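Local atomic coordinates of probable ss-1,3-N-acetylglucosaminyltransferase (Staphylococcus aureus, PDB entry 6H4F), a protein that is probably a glycosyltransferase, pairing a GT-A-type family 2 domain with a helical linker domain of the TarS kind. Residues 254-259 with 269-274. Residues are numbered along the deposited sequence; the frame is centred on the assembly and turned at random.
With FQ8 ([(2~{R},3~{S},4~{S})-2,3,4,5-tetrakis(oxidanyl)pentyl] [(2~{R},3~{R},4~{S})-2,3,4-tris(oxidanyl)-5-[oxidanyl-[(2~{R},3~{S},4~{S})-2,3,4-tris(oxidanyl)-5-phosphonooxy-pentoxy]phosphoryl]oxy-pentyl] hydrogen phosphate), chain M.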
loop_
_atom_site.group_PDB
_atom_site.type_symbol
_atom_site.label_atom_id
_atom_site.label_comp_id
_atom_site.label_asym_id
_atom_site.label_seq_id
_atom_site.Cartn_x
_atom_site.Cartn_y
_atom_site.Cartn_z
ATOM N N ALA A 254 32.064 -8.513 5.548
ATOM C CA ALA A 254 33.214 -8.630 4.662
ATOM C C ALA A 254 33.386 -7.343 3.838
ATOM O O ALA A 254 34.494 -6.904 3.614
ATOM C CB ALA A 254 33.073 -9.837 3.770
ATOM N N ILE A 255 32.285 -6.745 3.385
ATOM C CA ILE A 255 32.348 -5.521 2.589
ATOM C C ILE A 255 32.911 -4.397 3.458
ATOM O O ILE A 255 33.813 -3.690 3.048
ATOM C CB ILE A 255 30.967 -5.170 2.008
ATOM C CG1 ILE A 255 30.555 -6.183 0.938
ATOM C CG2 ILE A 255 30.935 -3.749 1.473
ATOM C CD1 ILE A 255 29.127 -6.097 0.498
ATOM N N TYR A 256 32.390 -4.271 4.679
ATOM C CA TYR A 256 32.712 -3.141 5.544
ATOM C C TYR A 256 34.078 -3.300 6.221
ATOM O O TYR A 256 34.531 -2.350 6.827
ATOM C CB TYR A 256 31.584 -2.887 6.542
ATOM C CG TYR A 256 30.491 -2.020 5.975
ATOM C CD1 TYR A 256 30.679 -0.660 5.821
ATOM C CD2 TYR A 256 29.294 -2.555 5.542
ATOM C CE1 TYR A 256 29.694 0.152 5.277
ATOM C CE2 TYR A 256 28.303 -1.764 4.992
ATOM C CZ TYR A 256 28.503 -0.399 4.867
ATOM O OH TYR A 256 27.529 0.403 4.347
ATOM N N LYS A 257 34.761 -4.430 6.057
ATOM C CA LYS A 257 36.131 -4.609 6.604
ATOM C C LYS A 257 37.123 -4.828 5.441
ATOM O O LYS A 257 38.264 -5.173 5.671
ATOM C CB LYS A 257 36.220 -5.775 7.609
ATOM C CG LYS A 257 35.394 -5.736 8.902
ATOM N N SER A 258 36.696 -4.603 4.188
ATOM C CA SER A 258 37.562 -4.832 3.031
ATOM C C SER A 258 38.846 -4.019 3.154
ATOM O O SER A 258 38.794 -2.800 3.304
ATOM C CB SER A 258 36.866 -4.495 1.743
ATOM O OG SER A 258 37.763 -4.617 0.642
ATOM N N PRO A 259 40.036 -4.659 3.095
ATOM C CA PRO A 259 41.293 -3.925 2.992
ATOM C C PRO A 259 41.589 -3.383 1.585
ATOM O O PRO A 259 42.531 -2.629 1.427
ATOM C CB PRO A 259 42.345 -4.952 3.416
ATOM C CG PRO A 259 41.743 -6.275 3.027
ATOM C CD PRO A 259 40.248 -6.108 3.200
ATOM N N GLN A 269 28.452 2.048 -1.153
ATOM C CA GLN A 269 27.990 1.801 -2.498
ATOM C C GLN A 269 27.908 0.282 -2.758
ATOM O O GLN A 269 26.933 -0.196 -3.356
ATOM C CB GLN A 269 28.920 2.458 -3.507
ATOM C CG GLN A 269 28.412 2.383 -4.953
ATOM C CD GLN A 269 29.483 2.687 -5.973
ATOM O OE1 GLN A 269 30.648 2.447 -5.742
ATOM N NE2 GLN A 269 29.103 3.262 -7.092
ATOM N N LEU A 270 28.945 -0.454 -2.328
ATOM C CA LEU A 270 28.991 -1.893 -2.507
ATOM C C LEU A 270 27.864 -2.554 -1.697
ATOM O O LEU A 270 27.170 -3.428 -2.209
ATOM C CB LEU A 270 30.365 -2.423 -2.075
ATOM C CG LEU A 270 31.533 -2.080 -2.997
ATOM C CD1 LEU A 270 32.852 -2.439 -2.366
ATOM C CD2 LEU A 270 31.403 -2.800 -4.312
ATOM N N ALA A 271 27.686 -2.119 -0.446
ATOM C CA ALA A 271 26.632 -2.674 0.424
ATOM C C ALA A 271 25.266 -2.449 -0.220
ATOM O O ALA A 271 24.429 -3.337 -0.245
ATOM C CB ALA A 271 26.704 -2.047 1.805
ATOM N N GLY A 272 25.050 -1.243 -0.754
ATOM C CA GLY A 272 23.793 -0.896 -1.410
ATOM C C GLY A 272 23.513 -1.787 -2.609
ATOM O O GLY A 272 22.350 -2.172 -2.872
ATOM N N LYS A 273 24.568 -2.102 -3.367
ATOM C CA LYS A 273 24.410 -2.967 -4.514
ATOM C C LYS A 273 24.067 -4.385 -4.023
ATOM O O LYS A 273 23.212 -5.030 -4.609
ATOM C CB LYS A 273 25.658 -2.958 -5.399
ATOM C CG LYS A 273 25.564 -3.833 -6.648
ATOM C CD LYS A 273 24.406 -3.537 -7.594
ATOM C CE LYS A 273 24.559 -2.187 -8.260
ATOM N NZ LYS A 273 23.304 -1.774 -8.945
ATOM N N TYR A 274 24.714 -4.863 -2.949
ATOM C CA TYR A 274 24.387 -6.200 -2.453
ATOM C C TYR A 274 22.916 -6.219 -2.007
ATOM O O TYR A 274 22.206 -7.172 -2.299
ATOM C CB TYR A 274 25.319 -6.734 -1.351
ATOM C CG TYR A 274 24.982 -8.176 -1.076
ATOM C CD1 TYR A 274 25.400 -9.183 -1.932
ATOM C CD2 TYR A 274 24.089 -8.514 -0.077
ATOM C CE1 TYR A 274 25.000 -10.497 -1.758
ATOM C CE2 TYR A 274 23.661 -9.824 0.098
ATOM C CZ TYR A 274 24.109 -10.816 -0.750
ATOM O OH TYR A 274 23.672 -12.098 -0.579
HETATM O OAN FQ8 M . 20.659 -1.673 -11.808
HETATM P PBL FQ8 M . 20.227 -2.966 -10.959
HETATM O OAO FQ8 M . 19.011 -2.466 -10.045
HETATM O OAA FQ8 M . 21.346 -3.483 -10.150
HETATM O OAX FQ8 M . 19.610 -4.009 -12.004
HETATM C CAS FQ8 M . 19.877 -5.408 -11.926
HETATM C CBE FQ8 M . 19.546 -6.047 -13.276
HETATM O OAG FQ8 M . 18.202 -5.738 -13.644
HETATM C CBJ FQ8 M . 19.735 -7.567 -13.214
HETATM O OAL FQ8 M . 19.351 -8.089 -11.941
HETATM C CBF FQ8 M . 21.207 -7.867 -13.451
HETATM O OAH FQ8 M . 21.520 -7.512 -14.796
HETATM C CAU FQ8 M . 21.487 -9.355 -13.207
HETATM O OAZ FQ8 M . 20.553 -10.161 -13.926
HETATM P PBN FQ8 M . 21.027 -11.554 -14.587
HETATM O OAQ FQ8 M . 22.431 -11.230 -15.288
HETATM O OAC FQ8 M . 20.036 -12.062 -15.558
HETATM O OBB FQ8 M . 21.341 -12.569 -13.390
HETATM C CAW FQ8 M . 20.310 -12.932 -12.470
HETATM C CBH FQ8 M . 20.903 -13.557 -11.202
HETATM O OAJ FQ8 M . 22.182 -12.987 -10.924
HETATM C CBK FQ8 M . 21.036 -15.071 -11.385
HETATM O OAM FQ8 M . 19.872 -15.572 -12.042
HETATM C CBG FQ8 M . 21.176 -15.754 -10.022
HETATM O OAI FQ8 M . 20.064 -15.412 -9.200
HETATM C CAV FQ8 M . 22.465 -15.293 -9.346
HETATM O OBA FQ8 M . 23.039 -16.372 -8.611
HETATM P PBM FQ8 M . 24.634 -16.441 -8.428
HETATM O OAP FQ8 M . 25.053 -14.987 -7.886
HETATM O OAB FQ8 M . 25.309 -16.779 -9.701
HETATM O OAY FQ8 M . 24.941 -17.476 -7.243
HETATM C CAT FQ8 M . 23.983 -17.722 -6.212
HETATM C CBD FQ8 M . 23.807 -19.232 -6.018
HETATM O OAF FQ8 M . 25.055 -19.903 -6.216
HETATM C CBI FQ8 M . 23.295 -19.516 -4.600
HETATM O OAK FQ8 M . 23.921 -18.631 -3.669
HETATM C CBC FQ8 M . 21.775 -19.336 -4.535
HETATM O OAE FQ8 M . 21.341 -18.421 -5.546
HETATM C CAR FQ8 M . 21.097 -20.691 -4.748
HETATM O OAD FQ8 M . 19.870 -20.732 -4.017
#
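I255 meets L270 and A271 at the C-terminal end of helix 242-256, a worked example of two successive helices held together by apolar side chains, with no hydrogen bond between the segments. Its two branches divide the work. With chi1 at -69° CG1 sits beside the backbone N, which leaves the methyl CG2 anti to it and against L270, 3.8 Å from I255 CG2 to L270 CB, and near the backbone of A271; the longer branch runs on to Y274, where I255 CD1 stands 4.3 Å from Y274 CB. Next along the chain, Y256 reaches across with the far end of its ring: Y256 CE2 and A271 CB are 3.6 Å apart, the methyl approaching obliquely, and the hydroxyl oxygen passes just as close. That hydroxyl is hydrogen-bonded to H268, just before A271 on helix 264-281, which should steady the ring's outer end beside A271. Both helices lie in the TarS linker domain, forming a helical hairpin. Helical geometry ends at K257, and S258 N closes the last turn on I255 O at 3.2 Å. S258 then leads the chain round: its OG bonds to M208 O and to the backbone N of I260 and Y261. Beyond the hairpin's apolar seam, Y274 carries its hydroxyl to Q200, while K273, bent at chi2 and chi3, sends NZ to OAA of FQ8, 2.9 Å away; R277 and R280 of the same helix also bind FQ8.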